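Putative NAD(P)H-flavin oxidoreductase (Streptococcus pyogenes serotype M1, PDB 2HAY) binds flavin mononucleotide as a homodimer and probably acts as an NAD(P)H-dependent oxidoreductase of the nitroreductase family. Local coordinates at residues 57-62 and 66-71; 125-130 and 141-146. One frame throughout, in Å; residues are numbered along the deposited sequence. Where two conformers were deposited one is given.

Interaction 1 (57-62 and 66-71); sequences VVLDNK and EEIKPF
Glu66 N donates to Lys62 O at 2.9 Å, with an N-H...O angle of 163°, the i to i+4 bond of the first turn of helix 62-68. Asn61 sits at the N-cap of that helix, where its OD1 accepts from Ile64 N. The side chain of Glu66, deposited in two conformers, starts back over the same turn in the one described here: with CG beside the backbone N and anti to the carbonyl carbon, CG lies 3.3 Å from Lys62 O. This polar end of the contact is exposed. Its buried end is a single apolar meeting, in which Leu59 and Ile68 reach for each other tip to tip, Leu59 CD2 lying 3.9 Å from Ile68 CD1. Leu59 holds CG anti to its own N (chi1 -176°), while Ile68 places CG1 beside its backbone N. Ile64 and Lys65 also touch Leu59, and Leu79 of helix 76-81 lies against Ile68. Residues 57-59 pair on one flank with strand 84-91 and on the other, in a parallel ladder, with a strand of the second subunit. The arrangement is thus a short strand-to-helix connection, its helix N-capped by asparagine, at one outermost strand of this chain's sheet in the alpha/beta nitroreductase fold, where the partner's strand carries the sheet across the dimer interface.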
ATOM      1  N   VAL B  57     -10.504 -10.216  -5.827  1.00 28.01           N
ATOM      2  CA  VAL B  57     -11.370 -11.380  -5.983  1.00 27.76           C
ATOM      3  C   VAL B  57     -11.631 -12.156  -4.704  1.00 27.58           C
ATOM      4  O   VAL B  57     -10.709 -12.538  -3.988  1.00 26.60           O
ATOM      5  CB  VAL B  57     -11.104 -12.272  -7.262  1.00 28.16           C
ATOM      6  CG1 VAL B  57      -9.973 -11.745  -8.171  1.00 28.51           C
ATOM      7  CG2 VAL B  57     -11.096 -13.836  -6.960  1.00 28.55           C
ATOM      8  N   VAL B  58     -12.919 -12.333  -4.428  1.00 27.17           N
ATOM      9  CA  VAL B  58     -13.342 -13.112  -3.281  1.00 27.81           C
ATOM     10  C   VAL B  58     -13.255 -14.576  -3.648  1.00 27.81           C
ATOM     11  O   VAL B  58     -14.021 -15.066  -4.484  1.00 28.35           O
ATOM     12  CB  VAL B  58     -14.735 -12.693  -2.785  1.00 27.38           C
ATOM     13  CG1 VAL B  58     -15.134 -13.509  -1.576  1.00 28.10           C
ATOM     14  CG2 VAL B  58     -14.741 -11.178  -2.443  1.00 28.16           C
ATOM     15  N   LEU B  59     -12.290 -15.256  -3.045  1.00 28.13           N
ATOM     16  CA  LEU B  59     -12.052 -16.668  -3.328  1.00 29.20           C
ATOM     17  C   LEU B  59     -12.833 -17.517  -2.318  1.00 29.82           C
ATOM     18  O   LEU B  59     -12.352 -17.786  -1.223  1.00 29.81           O
ATOM     19  CB  LEU B  59     -10.555 -17.018  -3.276  1.00 28.11           C
ATOM     20  CG  LEU B  59     -10.232 -18.475  -3.654  1.00 29.48           C
ATOM     21  CD1 LEU B  59     -10.741 -18.819  -5.042  1.00 27.14           C
ATOM     22  CD2 LEU B  59      -8.742 -18.751  -3.563  1.00 29.96           C
ATOM     23  N   ASP B  60     -14.047 -17.896  -2.703  1.00 30.80           N
ATOM     24  CA  ASP B  60     -14.922 -18.729  -1.890  1.00 32.36           C
ATOM     25  C   ASP B  60     -14.710 -20.230  -2.185  1.00 32.19           C
ATOM     26  O   ASP B  60     -14.983 -21.084  -1.344  1.00 32.47           O
ATOM     27  CB  ASP B  60     -16.382 -18.339  -2.148  1.00 32.82           C
ATOM     28  CG  ASP B  60     -16.848 -17.170  -1.292  1.00 35.76           C
ATOM     29  OD1 ASP B  60     -17.931 -16.618  -1.586  1.00 39.12           O
ATOM     30  OD2 ASP B  60     -16.153 -16.796  -0.317  1.00 39.57           O
ATOM     31  N   ASN B  61     -14.198 -20.531  -3.379  1.00 32.53           N
ATOM     32  CA  ASN B  61     -14.045 -21.898  -3.853  1.00 32.47           C
ATOM     33  C   ASN B  61     -13.064 -22.709  -3.009  1.00 32.94           C
ATOM     34  O   ASN B  61     -11.855 -22.424  -2.989  1.00 32.69           O
ATOM     35  CB  ASN B  61     -13.619 -21.908  -5.317  1.00 32.62           C
ATOM     36  CG  ASN B  61     -13.689 -23.300  -5.926  1.00 33.42           C
ATOM     37  OD1 ASN B  61     -12.739 -24.075  -5.842  1.00 35.36           O
ATOM     38  ND2 ASN B  61     -14.829 -23.633  -6.511  1.00 32.54           N
ATOM     39  N   LYS B  62     -13.596 -23.716  -2.308  1.00 33.03           N
ATOM     40  CA  LYS B  62     -12.793 -24.535  -1.373  1.00 33.20           C
ATOM     41  C   LYS B  62     -11.722 -25.397  -2.070  1.00 32.16           C
ATOM     42  O   LYS B  62     -10.580 -25.431  -1.616  1.00 31.67           O
ATOM     43  CB  LYS B  62     -13.672 -25.343  -0.404  1.00 32.59           C
ATOM     44  CG  LYS B  62     -14.414 -24.440   0.589  1.00 35.96           C
ATOM     45  CD  LYS B  62     -15.038 -25.213   1.756  1.00 34.93           C
ATOM     46  CE  LYS B  62     -15.988 -24.332   2.543  1.00 36.60           C
ATOM     47  NZ  LYS B  62     -15.283 -23.263   3.322  1.00 40.87           N
ATOM     48  N   GLU B  66      -7.709 -25.346  -1.283  0.50 33.04           N
ATOM     49  CA  GLU B  66      -7.014 -26.597  -0.966  0.50 33.47           C
ATOM     50  C   GLU B  66      -5.762 -26.796  -1.843  0.50 33.00           C
ATOM     51  O   GLU B  66      -4.706 -27.203  -1.353  0.50 32.96           O
ATOM     52  CB  GLU B  66      -7.977 -27.807  -1.068  0.50 33.57           C
ATOM     53  CG  GLU B  66      -9.074 -27.891   0.044  0.50 34.26           C
ATOM     54  CD  GLU B  66     -10.161 -28.974  -0.193  0.50 34.92           C
ATOM     55  OE1 GLU B  66      -9.967 -29.907  -1.011  0.50 36.30           O
ATOM     56  OE2 GLU B  66     -11.231 -28.898   0.463  0.50 37.22           O
ATOM     57  N   GLU B  67      -5.884 -26.488  -3.131  1.00 32.47           N
ATOM     58  CA  GLU B  67      -4.764 -26.527  -4.071  1.00 32.88           C
ATOM     59  C   GLU B  67      -3.662 -25.493  -3.806  1.00 32.28           C
ATOM     60  O   GLU B  67      -2.488 -25.777  -4.014  1.00 32.02           O
ATOM     61  CB  GLU B  67      -5.277 -26.385  -5.495  1.00 33.09           C
ATOM     62  CG  GLU B  67      -4.348 -26.946  -6.509  1.00 35.53           C
ATOM     63  CD  GLU B  67      -4.970 -27.034  -7.903  1.00 37.03           C
ATOM     64  OE1 GLU B  67      -6.203 -26.817  -8.042  1.00 35.82           O
ATOM     65  OE2 GLU B  67      -4.197 -27.320  -8.847  1.00 37.30           O
ATOM     66  N   ILE B  68      -4.037 -24.301  -3.345  1.00 32.73           N
ATOM     67  CA  ILE B  68      -3.067 -23.243  -3.031  1.00 32.69           C
ATOM     68  C   ILE B  68      -2.240 -23.616  -1.796  1.00 32.82           C
ATOM     69  O   ILE B  68      -1.036 -23.381  -1.741  1.00 32.61           O
ATOM     70  CB  ILE B  68      -3.781 -21.854  -2.866  1.00 33.16           C
ATOM     71  CG1 ILE B  68      -4.140 -21.279  -4.246  1.00 31.94           C
ATOM     72  CG2 ILE B  68      -2.939 -20.857  -2.057  1.00 31.70           C
ATOM     73  CD1 ILE B  68      -5.102 -20.085  -4.173  1.00 33.81           C
ATOM     74  N   LYS B  69      -2.901 -24.260  -0.837  1.00 33.26           N
ATOM     75  CA  LYS B  69      -2.369 -24.494   0.516  1.00 33.73           C
ATOM     76  C   LYS B  69      -0.924 -25.071   0.669  1.00 33.14           C
ATOM     77  O   LYS B  69      -0.157 -24.539   1.476  1.00 32.47           O
ATOM     78  CB  LYS B  69      -3.388 -25.312   1.318  1.00 33.82           C
ATOM     79  CG  LYS B  69      -3.509 -24.949   2.787  1.00 34.98           C
ATOM     80  CD  LYS B  69      -4.594 -25.807   3.463  1.00 36.15           C
ATOM     81  CE  LYS B  69      -5.962 -25.101   3.482  1.00 40.06           C
ATOM     82  NZ  LYS B  69      -7.030 -26.027   4.001  1.00 41.80           N
ATOM     83  N   PRO B  70      -0.552 -26.148  -0.075  1.00 32.93           N
ATOM     84  CA  PRO B  70       0.830 -26.658   0.032  1.00 32.97           C
ATOM     85  C   PRO B  70       1.931 -25.674  -0.385  1.00 32.93           C
ATOM     86  O   PRO B  70       3.102 -25.898  -0.063  1.00 33.39           O
ATOM     87  CB  PRO B  70       0.857 -27.846  -0.945  1.00 32.82           C
ATOM     88  CG  PRO B  70      -0.545 -28.238  -1.130  1.00 33.42           C
ATOM     89  CD  PRO B  70      -1.349 -26.968  -1.008  1.00 32.95           C
ATOM     90  N   PHE B  71       1.579 -24.622  -1.115  1.00 32.02           N
ATOM     91  CA  PHE B  71       2.594 -23.686  -1.579  1.00 31.54           C
ATOM     92  C   PHE B  71       2.484 -22.356  -0.887  1.00 30.87           C
ATOM     93  O   PHE B  71       3.123 -21.402  -1.300  1.00 30.73           O
ATOM     94  CB  PHE B  71       2.490 -23.496  -3.092  1.00 32.11           C
ATOM     95  CG  PHE B  71       2.374 -24.792  -3.856  1.00 31.28           C
ATOM     96  CD1 PHE B  71       1.172 -25.143  -4.456  1.00 31.42           C
ATOM     97  CD2 PHE B  71       3.451 -25.657  -3.942  1.00 31.64           C
ATOM     98  CE1 PHE B  71       1.046 -26.329  -5.163  1.00 33.65           C
ATOM     99  CE2 PHE B  71       3.351 -26.863  -4.648  1.00 33.26           C
ATOM    100  CZ  PHE B  71       2.144 -27.200  -5.262  1.00 33.96           C
TER

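Interaction 2 (125-130 and 141-146); sequences SFQKED and FDWTAK
Trp143 meets both Phe126 and Gln127 through the six-membered part of its indole, and these three buried side chains make the whole contact. Phe126 CE1 lies 4.0 Å from Trp143 CZ2, which sits at the edge of the phenyl ring near its plane; seen from the indole the approach is oblique, so the pair is no regular stack. Gln127 NE2 comes within 3.7 Å of Trp143 CZ3 and 4.2 Å of CH2, the amide plane standing 86° from the ring plane. That amide is fixed from beyond the helices, NE2 donating to Ala94 O. Trp143 keeps CG anti to its backbone N (chi1 174°), which carries the indole across to helix 116-130, and its NE1 bonds to OE2 of Glu170 of the second subunit. The two segments belong to consecutive helices, 116-130 and 137-162, of the nitroreductase fold, bridged by long side chains: the closest CA atoms, those of Gln127 and Trp143, are still 10.1 Å apart. The side chain of Phe126 is about 6 Å from a bound flavin mononucleotide. Packing is tight only at the indole, and just 116 Å² is buried between the segments. On the looser far side of helix 116-130, Glu129 is exposed and Ser125 and Lys128 are partly so. The helix widens into a pi-type turn at 126-130, where Ser125 O accepts from Glu129 N at 2.7 Å and from Asp130 N at 3.2 Å.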
ATOM      1  N   SER B 125       7.702  10.144 -19.894  1.00 26.68           N
ATOM      2  CA  SER B 125       8.892  10.558 -19.146  1.00 27.19           C
ATOM      3  C   SER B 125       8.834  10.050 -17.722  1.00 26.56           C
ATOM      4  O   SER B 125       9.869   9.730 -17.147  1.00 26.52           O
ATOM      5  CB  SER B 125       9.124  12.075 -19.180  1.00 27.48           C
ATOM      6  OG  SER B 125       8.024  12.768 -18.627  1.00 30.22           O
ATOM      7  N   PHE B 126       7.626   9.969 -17.170  1.00 26.33           N
ATOM      8  CA  PHE B 126       7.414   9.403 -15.841  1.00 26.05           C
ATOM      9  C   PHE B 126       7.935   7.958 -15.759  1.00 26.13           C
ATOM     10  O   PHE B 126       8.648   7.610 -14.820  1.00 26.59           O
ATOM     11  CB  PHE B 126       5.937   9.467 -15.446  1.00 26.01           C
ATOM     12  CG  PHE B 126       5.606   8.740 -14.160  1.00 27.13           C
ATOM     13  CD1 PHE B 126       4.776   7.611 -14.168  1.00 29.25           C
ATOM     14  CD2 PHE B 126       6.111   9.198 -12.927  1.00 26.17           C
ATOM     15  CE1 PHE B 126       4.455   6.945 -12.956  1.00 31.09           C
ATOM     16  CE2 PHE B 126       5.813   8.550 -11.725  1.00 26.00           C
ATOM     17  CZ  PHE B 126       4.988   7.431 -11.724  1.00 27.83           C
ATOM     18  N   GLN B 127       7.596   7.123 -16.738  1.00 26.19           N
ATOM     19  CA  GLN B 127       8.063   5.725 -16.733  1.00 26.91           C
ATOM     20  C   GLN B 127       9.516   5.542 -17.171  1.00 27.19           C
ATOM     21  O   GLN B 127      10.188   4.635 -16.707  1.00 27.38           O
ATOM     22  CB  GLN B 127       7.148   4.843 -17.581  1.00 26.71           C
ATOM     23  CG  GLN B 127       5.719   4.693 -17.004  1.00 26.19           C
ATOM     24  CD  GLN B 127       4.952   3.550 -17.646  1.00 26.19           C
ATOM     25  OE1 GLN B 127       5.323   3.072 -18.717  1.00 23.49           O
ATOM     26  NE2 GLN B 127       3.890   3.103 -16.994  1.00 24.74           N
ATOM     27  N   LYS B 128       9.999   6.393 -18.067  1.00 27.97           N
ATOM     28  CA  LYS B 128      11.355   6.261 -18.586  1.00 28.47           C
ATOM     29  C   LYS B 128      12.389   6.928 -17.676  1.00 29.41           C
ATOM     30  O   LYS B 128      13.470   6.378 -17.466  1.00 30.16           O
ATOM     31  CB  LYS B 128      11.471   6.850 -19.996  1.00 28.30           C
ATOM     32  CG  LYS B 128      10.743   6.083 -21.069  1.00 27.75           C
ATOM     33  CD  LYS B 128      11.114   6.563 -22.470  1.00 28.35           C
ATOM     34  CE  LYS B 128      10.638   5.518 -23.488  1.00 30.31           C
ATOM     35  NZ  LYS B 128      10.459   6.098 -24.841  1.00 29.18           N
ATOM     36  N   GLU B 129      12.031   8.078 -17.107  0.50 29.47           N
ATOM     37  CA  GLU B 129      12.998   8.916 -16.397  0.50 29.66           C
ATOM     38  C   GLU B 129      12.775   9.015 -14.879  0.50 29.68           C
ATOM     39  O   GLU B 129      13.713   8.807 -14.114  0.50 29.68           O
ATOM     40  CB  GLU B 129      13.094  10.292 -17.070  0.50 29.64           C
ATOM     41  CG  GLU B 129      13.636  10.195 -18.515  0.50 29.93           C
ATOM     42  CD  GLU B 129      12.885  11.071 -19.502  0.50 31.06           C
ATOM     43  OE1 GLU B 129      12.796  12.298 -19.241  0.50 29.77           O
ATOM     44  OE2 GLU B 129      12.395  10.526 -20.536  0.50 29.44           O
ATOM     45  N   ASP B 130      11.544   9.295 -14.451  1.00 29.65           N
ATOM     46  CA  ASP B 130      11.199   9.415 -13.012  1.00 29.93           C
ATOM     47  C   ASP B 130      11.308   8.098 -12.262  1.00 30.93           C
ATOM     48  O   ASP B 130      11.924   8.046 -11.213  1.00 30.83           O
ATOM     49  CB  ASP B 130       9.811  10.025 -12.805  1.00 29.28           C
ATOM     50  CG  ASP B 130       9.699  11.397 -13.408  1.00 28.93           C
ATOM     51  OD1 ASP B 130      10.738  12.015 -13.615  1.00 28.05           O
ATOM     52  OD2 ASP B 130       8.583  11.863 -13.694  1.00 30.62           O
ATOM     53  N   PHE B 141       5.153  -4.315 -13.356  1.00 26.86           N
ATOM     54  CA  PHE B 141       4.242  -5.133 -12.588  1.00 26.90           C
ATOM     55  C   PHE B 141       4.318  -4.756 -11.127  1.00 27.01           C
ATOM     56  O   PHE B 141       3.277  -4.635 -10.450  1.00 27.34           O
ATOM     57  CB  PHE B 141       4.512  -6.646 -12.767  1.00 26.77           C
ATOM     58  CG  PHE B 141       3.660  -7.482 -11.866  1.00 27.78           C
ATOM     59  CD1 PHE B 141       2.294  -7.662 -12.154  1.00 24.53           C
ATOM     60  CD2 PHE B 141       4.181  -7.994 -10.673  1.00 29.70           C
ATOM     61  CE1 PHE B 141       1.479  -8.347 -11.309  1.00 24.43           C
ATOM     62  CE2 PHE B 141       3.352  -8.715  -9.793  1.00 31.35           C
ATOM     63  CZ  PHE B 141       1.995  -8.900 -10.123  1.00 28.10           C
ATOM     64  N   ASP B 142       5.546  -4.602 -10.617  1.00 26.80           N
ATOM     65  CA  ASP B 142       5.741  -4.267  -9.206  1.00 25.90           C
ATOM     66  C   ASP B 142       5.138  -2.886  -8.925  1.00 26.37           C
ATOM     67  O   ASP B 142       4.584  -2.653  -7.854  1.00 26.83           O
ATOM     68  CB  ASP B 142       7.219  -4.373  -8.813  1.00 26.25           C
ATOM     69  CG  ASP B 142       7.634  -5.808  -8.463  1.00 26.32           C
ATOM     70  OD1 ASP B 142       6.773  -6.618  -8.060  1.00 25.17           O
ATOM     71  OD2 ASP B 142       8.833  -6.138  -8.548  1.00 26.04           O
ATOM     72  N   TRP B 143       5.161  -2.003  -9.924  1.00 25.04           N
ATOM     73  CA  TRP B 143       4.490  -0.730  -9.795  1.00 24.29           C
ATOM     74  C   TRP B 143       2.969  -0.811  -9.659  1.00 24.89           C
ATOM     75  O   TRP B 143       2.388  -0.161  -8.772  1.00 25.89           O
ATOM     76  CB  TRP B 143       4.887   0.176 -10.948  1.00 24.27           C
ATOM     77  CG  TRP B 143       4.160   1.469 -10.998  1.00 25.38           C
ATOM     78  CD1 TRP B 143       4.225   2.496 -10.088  1.00 24.09           C
ATOM     79  CD2 TRP B 143       3.254   1.898 -12.028  1.00 24.10           C
ATOM     80  NE1 TRP B 143       3.440   3.549 -10.503  1.00 22.82           N
ATOM     81  CE2 TRP B 143       2.826   3.213 -11.685  1.00 26.00           C
ATOM     82  CE3 TRP B 143       2.782   1.313 -13.214  1.00 24.08           C
ATOM     83  CZ2 TRP B 143       1.921   3.952 -12.481  1.00 22.87           C
ATOM     84  CZ3 TRP B 143       1.888   2.046 -14.011  1.00 24.82           C
ATOM     85  CH2 TRP B 143       1.466   3.359 -13.631  1.00 24.25           C
ATOM     86  N   THR B 144       2.299  -1.589 -10.507  1.00 23.97           N
ATOM     87  CA  THR B 144       0.866  -1.793 -10.285  1.00 23.65           C
ATOM     88  C   THR B 144       0.570  -2.565  -9.001  1.00 24.03           C
ATOM     89  O   THR B 144      -0.434  -2.273  -8.301  1.00 22.75           O
ATOM     90  CB  THR B 144       0.152  -2.457 -11.493  1.00 23.01           C
ATOM     91  OG1 THR B 144       0.773  -3.722 -11.760  1.00 23.80           O
ATOM     92  CG2 THR B 144       0.290  -1.576 -12.718  1.00 19.76           C
ATOM     93  N   ALA B 145       1.423  -3.558  -8.699  1.00 25.34           N
ATOM     94  CA  ALA B 145       1.304  -4.305  -7.446  1.00 25.59           C
ATOM     95  C   ALA B 145       1.375  -3.354  -6.233  1.00 26.98           C
ATOM     96  O   ALA B 145       0.589  -3.515  -5.271  1.00 28.43           O
ATOM     97  CB  ALA B 145       2.330  -5.433  -7.357  1.00 24.40           C
ATOM     98  N   LYS B 146       2.245  -2.334  -6.291  1.00 27.44           N
ATOM     99  CA  LYS B 146       2.319  -1.325  -5.207  1.00 26.83           C
ATOM    100  C   LYS B 146       0.986  -0.669  -4.957  1.00 27.32           C
ATOM    101  O   LYS B 146       0.607  -0.468  -3.790  1.00 27.35           O
ATOM    102  CB  LYS B 146       3.325  -0.227  -5.495  1.00 27.00           C
ATOM    103  CG  LYS B 146       4.783  -0.643  -5.386  1.00 27.07           C
ATOM    104  CD  LYS B 146       5.705   0.453  -5.852  1.00 23.51           C
ATOM    105  CE  LYS B 146       7.129  -0.046  -5.858  1.00 25.50           C
ATOM    106  NZ  LYS B 146       8.071   0.994  -6.375  1.00 26.92           N
TER

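Overall arrangement
Interactions 1 and 2 follow one another along the chain, with centres 30 Å apart and no touch between them. They share no helix or strand: 57-62 with 66-71 joins a strand outermost in its own chain's sheet to the helix directly after it, whereas 125-130 with 141-146 joins two successive helices. Interaction 1 is half surface, combining a backbone hydrogen bond with one aliphatic meeting; interaction 2 is wholly buried and rests on side chains alone, aromatic and amide. Both reach the second subunit, but differently: the first by beta pairing that extends the sheet, the second largely through side chains, among them Asp142 in a salt bridge with Lys146 of that chain.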